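Local atomic coordinates of geranyltranstransferase (Agrobacterium tumefaciens, PDB entry 2H8O), a protein that probably catalyses the condensation of geranyl diphosphate with isopentenyl diphosphate to farnesyl diphosphate, releasing pyrophosphate. Residues Glu51-Leu54 with Gly55-Ser59; Lys207-Glu211 with Asp212-Thr216; Cys230-Gly233 with Ala234-Gly238; Glu318-Ala321 with Ile322-Ala326. One frame throughout, in Å; residues are numbered along the deposited sequence.

The four contacts are local, between residues three to five apart in the chain, and follow in series in the order 1, 2, 3, 4. They mark helix ends in the mainly helical fold of prenyl synthases: contact 1 closes helix 34-57, contact 2 opens helix 211-237, contact 3 closes that same helix, and contact 4 opens helix 321-331. Contacts 2 and 3 have centres about 31 Å apart. Contacts 3 and 4 approach most closely, nearest atoms about 5 Å apart, and both pack on helix 88-99. Contacts 1 and 2 lie on opposite sides of the chain's centre, their centres about 39 Å apart. Helix starts and ends are thus fixed locally, while their side chains pack on other helices.

Contact 1. Residues Glu51-Leu54 with Gly55-Ser59; sequences EALL and GHLLS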
ATOM      1  N   GLU A  51      -7.892  -7.102  17.691  1.00 15.23           N
ATOM      2  CA  GLU A  51      -9.138  -7.412  16.996  1.00 15.25           C
ATOM      3  C   GLU A  51     -10.249  -6.394  17.247  1.00 15.09           C
ATOM      4  O   GLU A  51     -11.024  -6.087  16.337  1.00 15.41           O
ATOM      5  CB  GLU A  51      -9.570  -8.840  17.304  1.00 15.21           C
ATOM      6  CG  GLU A  51      -8.669  -9.861  16.654  1.00 15.48           C
ATOM      7  CD  GLU A  51      -8.726 -11.258  17.278  1.00 17.34           C
ATOM      8  OE1 GLU A  51      -9.570 -11.510  18.195  1.00 20.01           O
ATOM      9  OE2 GLU A  51      -7.902 -12.103  16.849  1.00 18.88           O
ATOM     10  N   ALA A  52     -10.390  -5.907  18.478  1.00 15.19           N
ATOM     11  CA  ALA A  52     -11.403  -4.908  18.778  1.00 15.64           C
ATOM     12  C   ALA A  52     -11.157  -3.623  17.968  1.00 15.67           C
ATOM     13  O   ALA A  52     -12.072  -3.096  17.314  1.00 16.53           O
ATOM     14  CB  ALA A  52     -11.452  -4.619  20.289  1.00 16.20           C
ATOM     15  N   LEU A  53      -9.898  -3.176  17.932  1.00 15.85           N
ATOM     16  CA  LEU A  53      -9.584  -1.973  17.147  1.00 16.07           C
ATOM     17  C   LEU A  53      -9.793  -2.241  15.653  1.00 15.97           C
ATOM     18  O   LEU A  53     -10.384  -1.424  14.943  1.00 16.26           O
ATOM     19  CB  LEU A  53      -8.174  -1.491  17.434  1.00 16.07           C
ATOM     20  CG  LEU A  53      -7.746  -0.251  16.645  1.00 15.65           C
ATOM     21  CD1 LEU A  53      -8.623   0.971  16.921  1.00 18.66           C
ATOM     22  CD2 LEU A  53      -6.308   0.093  16.981  1.00 17.32           C
ATOM     23  N   LEU A  54      -9.330  -3.392  15.174  1.00 16.41           N
ATOM     24  CA  LEU A  54      -9.575  -3.782  13.768  1.00 16.63           C
ATOM     25  C   LEU A  54     -11.066  -3.749  13.396  1.00 16.50           C
ATOM     26  O   LEU A  54     -11.441  -3.254  12.337  1.00 16.99           O
ATOM     27  CB  LEU A  54      -8.982  -5.157  13.501  1.00 16.86           C
ATOM     28  CG  LEU A  54      -7.459  -5.156  13.389  1.00 17.00           C
ATOM     29  CD1 LEU A  54      -6.926  -6.586  13.522  1.00 18.09           C
ATOM     30  CD2 LEU A  54      -6.999  -4.496  12.071  1.00 19.57           C
ATOM     31  N   GLY A  55     -11.925  -4.244  14.280  1.00 16.52           N
ATOM     32  CA  GLY A  55     -13.354  -4.232  13.997  1.00 17.15           C
ATOM     33  C   GLY A  55     -13.864  -2.817  13.836  1.00 17.55           C
ATOM     34  O   GLY A  55     -14.720  -2.530  12.990  1.00 18.02           O
ATOM     35  N   HIS A  56     -13.353  -1.940  14.686  1.00 18.52           N
ATOM     36  CA  HIS A  56     -13.673  -0.532  14.637  1.00 18.92           C
ATOM     37  C   HIS A  56     -13.164   0.093  13.329  1.00 18.95           C
ATOM     38  O   HIS A  56     -13.909   0.779  12.627  1.00 19.64           O
ATOM     39  CB  HIS A  56     -13.067   0.159  15.853  1.00 19.91           C
ATOM     40  CG  HIS A  56     -13.312   1.626  15.893  1.00 21.59           C
ATOM     41  ND1 HIS A  56     -14.567   2.156  16.096  1.00 27.16           N
ATOM     42  CD2 HIS A  56     -12.470   2.676  15.762  1.00 25.70           C
ATOM     43  CE1 HIS A  56     -14.489   3.474  16.087  1.00 28.28           C
ATOM     44  NE2 HIS A  56     -13.229   3.817  15.896  1.00 28.34           N
ATOM     45  N   LEU A  57     -11.914  -0.201  12.976  1.00 17.78           N
ATOM     46  CA  LEU A  57     -11.310   0.372  11.760  1.00 18.24           C
ATOM     47  C   LEU A  57     -11.950  -0.149  10.470  1.00 18.83           C
ATOM     48  O   LEU A  57     -11.830   0.496   9.417  1.00 18.89           O
ATOM     49  CB  LEU A  57      -9.804   0.107  11.742  1.00 18.97           C
ATOM     50  CG  LEU A  57      -8.971   0.778  12.834  1.00 19.81           C
ATOM     51  CD1 LEU A  57      -7.578   0.179  12.930  1.00 20.60           C
ATOM     52  CD2 LEU A  57      -8.872   2.273  12.556  1.00 22.49           C
ATOM     53  N   LEU A  58     -12.602  -1.314  10.555  1.00 18.03           N
ATOM     54  CA  LEU A  58     -13.297  -1.927   9.412  1.00 18.37           C
ATOM     55  C   LEU A  58     -14.817  -1.719   9.487  1.00 18.58           C
ATOM     56  O   LEU A  58     -15.572  -2.373   8.786  1.00 17.80           O
ATOM     57  CB  LEU A  58     -12.928  -3.415   9.296  1.00 18.98           C
ATOM     58  CG  LEU A  58     -11.444  -3.672   8.990  1.00 19.36           C
ATOM     59  CD1 LEU A  58     -11.129  -5.166   9.110  1.00 21.53           C
ATOM     60  CD2 LEU A  58     -11.094  -3.161   7.588  1.00 19.85           C
ATOM     61  N   SER A  59     -15.265  -0.751  10.277  1.00 18.96           N
ATOM     62  CA  SER A  59     -16.696  -0.474  10.329  1.00 19.00           C
ATOM     63  C   SER A  59     -17.164   0.129   9.005  1.00 19.18           C
ATOM     64  O   SER A  59     -16.356   0.581   8.190  1.00 17.95           O
ATOM     65  CB  SER A  59     -17.038   0.442  11.499  1.00 20.45           C
ATOM     66  OG  SER A  59     -16.543   1.737  11.257  1.00 22.85           O
TER
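H56 meets L53 with its CB, 3.2 Å from L53 O, and the imidazole stands oblique to that carbonyl oxygen. Because CG lies anti to the backbone N (chi1 179°), the ring runs out from the helix on the side of L53. The other flat group, the carboxylate of E51, takes no part in the contact with 55-59; its OE2 forms a salt bridge with R87 NE. The apolar contact is one turn long: L53 CG lies 3.7 Å from L57 CD1, the two leucine side chains crossing at a slant, while L57 CG rests 3.4 Å from L53 O. That oxygen also accepts L57 N at 2.8 Å. In the last turn L58 N reaches L54 O at 2.9 Å, but the N-H...O angle falls to 135° as L58 becomes the first residue to leave helical torsions. Beyond it S59 N bonds H56 O. Arginines take up the terminal carbonyls: R63 binds H56 O, R69 binds L57 O and R78 binds L58 O. Around this helix end, L53 and L54 pack on helix 104-125, L54 and L58 on helix 71-82, and L57 and L58 on helix 148-167.

Contact 2. Residues Lys207-Glu211 with Asp212-Thr216; sequences KAPDE and DGIIT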
ATOM      1  N   LYS A 207      13.287 -23.458  -9.721  1.00 32.43           N
ATOM      2  CA  LYS A 207      14.748 -23.447  -9.748  1.00 31.36           C
ATOM      3  C   LYS A 207      15.271 -23.450  -8.306  1.00 30.03           C
ATOM      4  O   LYS A 207      15.240 -22.429  -7.627  1.00 29.29           O
ATOM      5  CB  LYS A 207      15.220 -22.209 -10.515  1.00 31.63           C
ATOM      6  CG  LYS A 207      16.692 -21.850 -10.351  1.00 32.84           C
ATOM      7  CD  LYS A 207      17.153 -20.824 -11.390  1.00 33.68           C
ATOM      8  CE  LYS A 207      16.279 -19.557 -11.426  1.00 35.75           C
ATOM      9  NZ  LYS A 207      15.941 -18.955 -10.082  1.00 36.85           N
ATOM     10  N   ALA A 208      15.739 -24.605  -7.837  1.00 28.45           N
ATOM     11  CA  ALA A 208      16.116 -24.752  -6.426  1.00 27.45           C
ATOM     12  C   ALA A 208      17.199 -23.745  -6.002  1.00 26.33           C
ATOM     13  O   ALA A 208      18.237 -23.633  -6.650  1.00 26.42           O
ATOM     14  CB  ALA A 208      16.590 -26.192  -6.149  1.00 27.79           C
ATOM     15  N   PRO A 209      16.958 -22.999  -4.912  1.00 24.82           N
ATOM     16  CA  PRO A 209      17.970 -22.068  -4.432  1.00 24.32           C
ATOM     17  C   PRO A 209      19.055 -22.773  -3.626  1.00 23.97           C
ATOM     18  O   PRO A 209      18.843 -23.901  -3.140  1.00 24.53           O
ATOM     19  CB  PRO A 209      17.168 -21.131  -3.515  1.00 24.07           C
ATOM     20  CG  PRO A 209      16.095 -22.013  -2.976  1.00 24.10           C
ATOM     21  CD  PRO A 209      15.740 -22.959  -4.083  1.00 25.32           C
ATOM     22  N   ASP A 210      20.203 -22.118  -3.493  1.00 23.04           N
ATOM     23  CA  ASP A 210      21.245 -22.585  -2.583  1.00 22.48           C
ATOM     24  C   ASP A 210      20.993 -22.028  -1.186  1.00 21.54           C
ATOM     25  O   ASP A 210      19.980 -21.349  -0.934  1.00 20.76           O
ATOM     26  CB  ASP A 210      22.645 -22.235  -3.118  1.00 22.19           C
ATOM     27  CG  ASP A 210      22.894 -20.738  -3.261  1.00 22.96           C
ATOM     28  OD1 ASP A 210      22.093 -19.902  -2.770  1.00 22.45           O
ATOM     29  OD2 ASP A 210      23.929 -20.409  -3.879  1.00 22.52           O
ATOM     30  N   GLU A 211      21.885 -22.318  -0.254  1.00 21.20           N
ATOM     31  CA  GLU A 211      21.651 -21.926   1.121  1.00 21.00           C
ATOM     32  C   GLU A 211      21.533 -20.397   1.272  1.00 19.70           C
ATOM     33  O   GLU A 211      20.643 -19.896   1.938  1.00 19.71           O
ATOM     34  CB  GLU A 211      22.750 -22.480   2.019  1.00 21.35           C
ATOM     35  CG  GLU A 211      22.421 -22.394   3.472  1.00 22.54           C
ATOM     36  CD  GLU A 211      23.416 -23.131   4.346  1.00 23.98           C
ATOM     37  OE1 GLU A 211      24.116 -24.050   3.865  1.00 28.81           O
ATOM     38  OE2 GLU A 211      23.476 -22.774   5.533  1.00 31.03           O
ATOM     39  N   ASP A 212      22.440 -19.667   0.644  1.00 20.12           N
ATOM     40  CA  ASP A 212      22.397 -18.210   0.699  1.00 19.27           C
ATOM     41  C   ASP A 212      21.056 -17.697   0.143  1.00 18.37           C
ATOM     42  O   ASP A 212      20.461 -16.738   0.670  1.00 17.83           O
ATOM     43  CB  ASP A 212      23.578 -17.640  -0.081  1.00 20.22           C
ATOM     44  CG  ASP A 212      23.674 -16.129   0.033  1.00 22.77           C
ATOM     45  OD1 ASP A 212      23.962 -15.651   1.151  1.00 28.62           O
ATOM     46  OD2 ASP A 212      23.464 -15.437  -0.989  1.00 28.57           O
ATOM     47  N   GLY A 213      20.570 -18.335  -0.913  1.00 18.34           N
ATOM     48  CA  GLY A 213      19.289 -17.943  -1.496  1.00 17.90           C
ATOM     49  C   GLY A 213      18.106 -18.176  -0.579  1.00 17.72           C
ATOM     50  O   GLY A 213      17.167 -17.356  -0.521  1.00 17.93           O
ATOM     51  N   ILE A 214      18.133 -19.305   0.130  1.00 17.22           N
ATOM     52  CA  ILE A 214      17.085 -19.653   1.080  1.00 17.13           C
ATOM     53  C   ILE A 214      17.064 -18.646   2.230  1.00 16.19           C
ATOM     54  O   ILE A 214      16.020 -18.132   2.617  1.00 16.13           O
ATOM     55  CB  ILE A 214      17.259 -21.088   1.633  1.00 16.96           C
ATOM     56  CG1 ILE A 214      17.076 -22.117   0.513  1.00 17.79           C
ATOM     57  CG2 ILE A 214      16.267 -21.364   2.763  1.00 17.15           C
ATOM     58  CD1 ILE A 214      17.495 -23.530   0.909  1.00 18.12           C
ATOM     59  N   ILE A 215      18.242 -18.340   2.771  1.00 16.17           N
ATOM     60  CA  ILE A 215      18.326 -17.414   3.894  1.00 16.20           C
ATOM     61  C   ILE A 215      17.740 -16.059   3.483  1.00 15.77           C
ATOM     62  O   ILE A 215      16.951 -15.431   4.211  1.00 16.24           O
ATOM     63  CB  ILE A 215      19.811 -17.272   4.363  1.00 15.48           C
ATOM     64  CG1 ILE A 215      20.266 -18.614   4.963  1.00 16.29           C
ATOM     65  CG2 ILE A 215      19.980 -16.097   5.330  1.00 16.48           C
ATOM     66  CD1 ILE A 215      21.775 -18.751   5.234  1.00 16.59           C
ATOM     67  N   THR A 216      18.097 -15.630   2.282  1.00 16.53           N
ATOM     68  CA  THR A 216      17.611 -14.345   1.759  1.00 16.69           C
ATOM     69  C   THR A 216      16.100 -14.345   1.563  1.00 16.57           C
ATOM     70  O   THR A 216      15.416 -13.419   2.029  1.00 16.85           O
ATOM     71  CB  THR A 216      18.339 -13.982   0.454  1.00 17.51           C
ATOM     72  OG1 THR A 216      19.726 -13.764   0.763  1.00 18.44           O
ATOM     73  CG2 THR A 216      17.737 -12.723  -0.228  1.00 17.67           C
TER
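An aspartate N-cap starts helix 211-237: D210 stands right before the helix and its side chain reaches forward to G213. D210 OD1 accepts G213 N at 2.9 Å with an N-H...O angle of 152°, the donor arriving nearly in line with the carboxylate C-O bond. The side chain can do this because its CG sits between the backbone N and the carbonyl carbon (chi1 62°), which swings the carboxylate over the first turn, where backbone N-H groups have no earlier helical carbonyl to bind. The main chain of the same residue makes the next bond: D210 O accepts I214 N at 3.0 Å. E211 O then accepts I215 N, also at 3.0 Å, so the regular helical pattern begins at once. Around this polar cap is a hydrophobic staple, in which the residue before the N-cap meets the fourth residue after it: P209 CG lies 3.6 Å from I214 CG1, the proline ring and the isoleucine branch crossing at about a right angle. I214 CG1 also lies 3.3 Å from D210 O, so the same carbon touches both the ring and the capping residue's carbonyl oxygen. D212 adds a second carboxylate near the cap, its OD2 5.0 Å from D210 OD1; both would probably interact favourably with the positive end of the helix dipole, while their like charges would tend to oppose each other. E211 makes a salt bridge with R293, and I214 and I215 pack on helix 289-293. T216, the next residue, packs on I67 of the second subunit.

Contact 3. Residues Cys230-Gly233 with Ala234-Gly238; sequences CEAG and AIIAG
The backbone runs as helix through 230-236, with i to i-4 bonds from I235 N to E231 O, from I236 N to A232 O and from A237 N to G233 O. The second of these is the shortest, I236 N lying 2.8 Å from A232 O. The N-H...O angle is 166° in that bond and drops to 145° in the third, next to the helix end. The side chains meet the preceding turn mainly through its carbonyl oxygens. I236 approaches A232 O with CG1 at 3.1 Å, the same oxygen that takes its N-H. This follows from CG1 lying beside the backbone N and anti to the carbonyl carbon, which folds the branch back along the helix; its CD1 then comes 4.4 Å from A232 CB. I235 has the same torsion and sets CG1 3.6 Å from E231 O. A237 CB lies 3.2 Å from G233 O. E231 extends fully from the helix, and its buried carboxylate is satisfied by two salt bridges, OE2 with R244 and OE1 with R248, both on helix 241-267. A232, I235 and I236 also pack on helix 175-189, while C230 and I236 touch helix 88-99. The contact is thus set in the packed helical body of the polyprenyl synthetase fold. G238 ends the helix with a positive phi (72°), which glycine favours, and two bonds run back into the last turn, one of them G238 N to I235 O at 3.2 Å: a Schellman motif.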
ATOM      1  N   CYS A 230       9.145  -5.494  15.899  1.00 15.75           N
ATOM      2  CA  CYS A 230       9.969  -5.210  17.073  1.00 15.88           C
ATOM      3  C   CYS A 230      10.627  -3.853  16.986  1.00 15.81           C
ATOM      4  O   CYS A 230      10.637  -3.104  17.944  1.00 15.86           O
ATOM      5  CB  CYS A 230      11.014  -6.288  17.222  1.00 18.37           C
ATOM      6  SG  CYS A 230      10.274  -7.908  17.624  1.00 15.98           S
ATOM      7  N   GLU A 231      11.182  -3.540  15.820  1.00 15.66           N
ATOM      8  CA  GLU A 231      11.814  -2.238  15.613  1.00 15.54           C
ATOM      9  C   GLU A 231      10.817  -1.091  15.769  1.00 16.12           C
ATOM     10  O   GLU A 231      11.162  -0.015  16.259  1.00 15.72           O
ATOM     11  CB  GLU A 231      12.547  -2.184  14.256  1.00 15.88           C
ATOM     12  CG  GLU A 231      13.383  -0.911  14.048  1.00 16.67           C
ATOM     13  CD  GLU A 231      14.113  -0.866  12.729  1.00 17.08           C
ATOM     14  OE1 GLU A 231      14.003  -1.827  11.955  1.00 18.76           O
ATOM     15  OE2 GLU A 231      14.833   0.128  12.484  1.00 19.22           O
ATOM     16  N   ALA A 232       9.569  -1.335  15.362  1.00 14.81           N
ATOM     17  CA  ALA A 232       8.509  -0.334  15.475  1.00 15.78           C
ATOM     18  C   ALA A 232       8.322   0.188  16.892  1.00 15.36           C
ATOM     19  O   ALA A 232       7.986   1.358  17.081  1.00 16.54           O
ATOM     20  CB  ALA A 232       7.191  -0.893  14.954  1.00 13.89           C
ATOM     21  N   GLY A 233       8.504  -0.674  17.888  1.00 16.24           N
ATOM     22  CA  GLY A 233       8.353  -0.239  19.269  1.00 17.07           C
ATOM     23  C   GLY A 233       9.332   0.864  19.627  1.00 16.91           C
ATOM     24  O   GLY A 233       8.974   1.848  20.295  1.00 18.54           O
ATOM     25  N   ALA A 234      10.581   0.698  19.186  1.00 18.38           N
ATOM     26  CA  ALA A 234      11.620   1.708  19.365  1.00 17.80           C
ATOM     27  C   ALA A 234      11.293   2.997  18.608  1.00 18.23           C
ATOM     28  O   ALA A 234      11.463   4.094  19.142  1.00 18.98           O
ATOM     29  CB  ALA A 234      12.973   1.161  18.931  1.00 18.08           C
ATOM     30  N   ILE A 235      10.795   2.882  17.378  1.00 17.64           N
ATOM     31  CA  ILE A 235      10.404   4.074  16.622  1.00 17.35           C
ATOM     32  C   ILE A 235       9.258   4.826  17.330  1.00 17.62           C
ATOM     33  O   ILE A 235       9.291   6.054  17.501  1.00 18.59           O
ATOM     34  CB  ILE A 235       9.985   3.713  15.183  1.00 17.11           C
ATOM     35  CG1 ILE A 235      11.176   3.131  14.436  1.00 16.78           C
ATOM     36  CG2 ILE A 235       9.449   4.946  14.470  1.00 17.40           C
ATOM     37  CD1 ILE A 235      10.811   2.650  13.065  1.00 15.89           C
ATOM     38  N   ILE A 236       8.255   4.080  17.765  1.00 17.55           N
ATOM     39  CA  ILE A 236       7.101   4.645  18.461  1.00 17.07           C
ATOM     40  C   ILE A 236       7.531   5.291  19.792  1.00 17.54           C
ATOM     41  O   ILE A 236       7.023   6.332  20.164  1.00 17.52           O
ATOM     42  CB  ILE A 236       6.065   3.545  18.726  1.00 17.07           C
ATOM     43  CG1 ILE A 236       5.409   3.092  17.400  1.00 16.62           C
ATOM     44  CG2 ILE A 236       5.013   4.014  19.760  1.00 15.96           C
ATOM     45  CD1 ILE A 236       4.655   1.741  17.490  1.00 17.11           C
ATOM     46  N   ALA A 237       8.444   4.642  20.502  1.00 17.79           N
ATOM     47  CA  ALA A 237       8.878   5.118  21.830  1.00 19.45           C
ATOM     48  C   ALA A 237       9.832   6.310  21.727  1.00 20.41           C
ATOM     49  O   ALA A 237      10.121   6.964  22.744  1.00 21.91           O
ATOM     50  CB  ALA A 237       9.520   3.992  22.612  1.00 19.37           C
ATOM     51  N   GLY A 238      10.323   6.600  20.528  1.00 21.50           N
ATOM     52  CA  GLY A 238      11.283   7.682  20.312  1.00 21.90           C
ATOM     53  C   GLY A 238      12.657   7.336  20.857  1.00 22.50           C
ATOM     54  O   GLY A 238      13.373   8.203  21.368  1.00 23.39           O
TER

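Contact 4. Residues Glu318-Ala321 with Ile322-Ala326; sequences EKAA and ILIAA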
ATOM      1  N   GLU A 318      13.716  -7.562  34.305  1.00 21.04           N
ATOM      2  CA  GLU A 318      12.429  -8.263  34.380  1.00 21.55           C
ATOM      3  C   GLU A 318      11.422  -7.766  33.360  1.00 21.36           C
ATOM      4  O   GLU A 318      10.501  -8.493  32.964  1.00 21.45           O
ATOM      5  CB  GLU A 318      11.805  -8.087  35.773  1.00 21.94           C
ATOM      6  CG  GLU A 318      12.671  -8.485  36.940  1.00 25.44           C
ATOM      7  CD  GLU A 318      12.877  -9.978  37.056  1.00 28.78           C
ATOM      8  OE1 GLU A 318      12.609 -10.701  36.070  1.00 31.85           O
ATOM      9  OE2 GLU A 318      13.306 -10.418  38.152  1.00 32.58           O
ATOM     10  N   LYS A 319      11.561  -6.506  32.964  1.00 21.40           N
ATOM     11  CA  LYS A 319      10.637  -5.882  32.045  1.00 21.46           C
ATOM     12  C   LYS A 319      10.671  -6.553  30.655  1.00 20.64           C
ATOM     13  O   LYS A 319       9.722  -6.428  29.878  1.00 20.26           O
ATOM     14  CB  LYS A 319      10.988  -4.403  31.936  1.00 22.21           C
ATOM     15  CG  LYS A 319       9.951  -3.549  31.263  1.00 23.81           C
ATOM     16  CD  LYS A 319      10.205  -2.067  31.513  1.00 25.12           C
ATOM     17  CE  LYS A 319      11.588  -1.629  31.048  1.00 28.76           C
ATOM     18  NZ  LYS A 319      12.612  -1.656  32.154  1.00 31.41           N
ATOM     19  N   ALA A 320      11.747  -7.278  30.359  1.00 19.01           N
ATOM     20  CA  ALA A 320      11.885  -8.001  29.081  1.00 19.13           C
ATOM     21  C   ALA A 320      11.314  -9.433  29.128  1.00 18.55           C
ATOM     22  O   ALA A 320      11.346 -10.149  28.143  1.00 17.47           O
ATOM     23  CB  ALA A 320      13.364  -8.022  28.638  1.00 19.46           C
ATOM     24  N   ALA A 321      10.764  -9.850  30.263  1.00 18.88           N
ATOM     25  CA  ALA A 321      10.307 -11.236  30.435  1.00 18.99           C
ATOM     26  C   ALA A 321       9.292 -11.691  29.387  1.00 19.34           C
ATOM     27  O   ALA A 321       9.372 -12.821  28.900  1.00 19.44           O
ATOM     28  CB  ALA A 321       9.698 -11.430  31.836  1.00 19.99           C
ATOM     29  N   ILE A 322       8.345 -10.818  29.064  1.00 18.78           N
ATOM     30  CA  ILE A 322       7.295 -11.150  28.092  1.00 19.28           C
ATOM     31  C   ILE A 322       7.857 -11.382  26.698  1.00 18.63           C
ATOM     32  O   ILE A 322       7.496 -12.345  26.024  1.00 18.46           O
ATOM     33  CB  ILE A 322       6.206 -10.056  28.055  1.00 19.41           C
ATOM     34  CG1 ILE A 322       5.377 -10.148  29.339  1.00 21.04           C
ATOM     35  CG2 ILE A 322       5.325 -10.199  26.833  1.00 20.41           C
ATOM     36  CD1 ILE A 322       4.434  -9.031  29.521  1.00 22.24           C
ATOM     37  N   LEU A 323       8.732 -10.495  26.251  1.00 18.13           N
ATOM     38  CA  LEU A 323       9.357 -10.670  24.931  1.00 18.30           C
ATOM     39  C   LEU A 323      10.302 -11.854  24.899  1.00 18.50           C
ATOM     40  O   LEU A 323      10.390 -12.547  23.891  1.00 18.92           O
ATOM     41  CB  LEU A 323      10.077  -9.410  24.489  1.00 17.18           C
ATOM     42  CG  LEU A 323       9.144  -8.334  23.941  1.00 17.93           C
ATOM     43  CD1 LEU A 323       9.897  -7.011  23.788  1.00 19.40           C
ATOM     44  CD2 LEU A 323       8.479  -8.770  22.615  1.00 16.72           C
ATOM     45  N   ILE A 324      11.021 -12.083  25.990  1.00 19.51           N
ATOM     46  CA  ILE A 324      11.902 -13.258  26.070  1.00 20.20           C
ATOM     47  C   ILE A 324      11.063 -14.545  26.021  1.00 20.67           C
ATOM     48  O   ILE A 324      11.438 -15.501  25.339  1.00 20.55           O
ATOM     49  CB  ILE A 324      12.813 -13.185  27.301  1.00 21.11           C
ATOM     50  CG1 ILE A 324      13.860 -12.097  27.054  1.00 20.94           C
ATOM     51  CG2 ILE A 324      13.493 -14.538  27.585  1.00 20.25           C
ATOM     52  CD1 ILE A 324      14.705 -11.789  28.248  1.00 21.48           C
ATOM     53  N   ALA A 325       9.905 -14.540  26.683  1.00 20.65           N
ATOM     54  CA  ALA A 325       8.968 -15.675  26.646  1.00 20.94           C
ATOM     55  C   ALA A 325       8.450 -15.916  25.228  1.00 21.26           C
ATOM     56  O   ALA A 325       8.252 -17.059  24.825  1.00 21.31           O
ATOM     57  CB  ALA A 325       7.815 -15.457  27.599  1.00 21.17           C
ATOM     58  N   ALA A 326       8.229 -14.837  24.480  1.00 21.44           N
ATOM     59  CA  ALA A 326       7.807 -14.960  23.091  1.00 21.78           C
ATOM     60  C   ALA A 326       8.879 -15.677  22.279  1.00 21.77           C
ATOM     61  O   ALA A 326       8.570 -16.560  21.492  1.00 21.78           O
ATOM     62  CB  ALA A 326       7.504 -13.598  22.495  1.00 21.52           C
TER
HETATM   63  O   HOH W   1       8.932  -7.790  27.485  1.00 19.99           O
HETATM   64  O   HOH W   2       7.604  -8.247  30.605  1.00 32.29           O
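A320 receives I324 twice over: its carbonyl oxygen accepts I324 N at 2.9 Å, and its CB meets I324 CD1 at 4.0 Å. The hydrogen bond is nearly straight, with an N-H...O angle of 165°. With chi1 at -72° the CG1 arm of I324 runs back past A320 O, ending with CD1 near A320 CB. One residue on, A321 O accepts A325 N at 2.9 Å. The earlier amides are served differently. A321 N donates to E318 O at 3.0 Å, an i to i-3 bond that closes the 3-10 turn. I322 N donates to water 2 at 3.1 Å and L323 N to water 1 at 3.0 Å, and both waters donate to K319 O, each at 2.9 Å. That oxygen is therefore gripped by two waters. I322 and A326 pack on helices 34-57 and 88-99, and A320 on L99. The chemistry implies that the start of helix 321-331 is tied to the preceding 3-10 turn by main-chain groups and two bridging waters; the side chains of E318 and K319 do not touch 322-326.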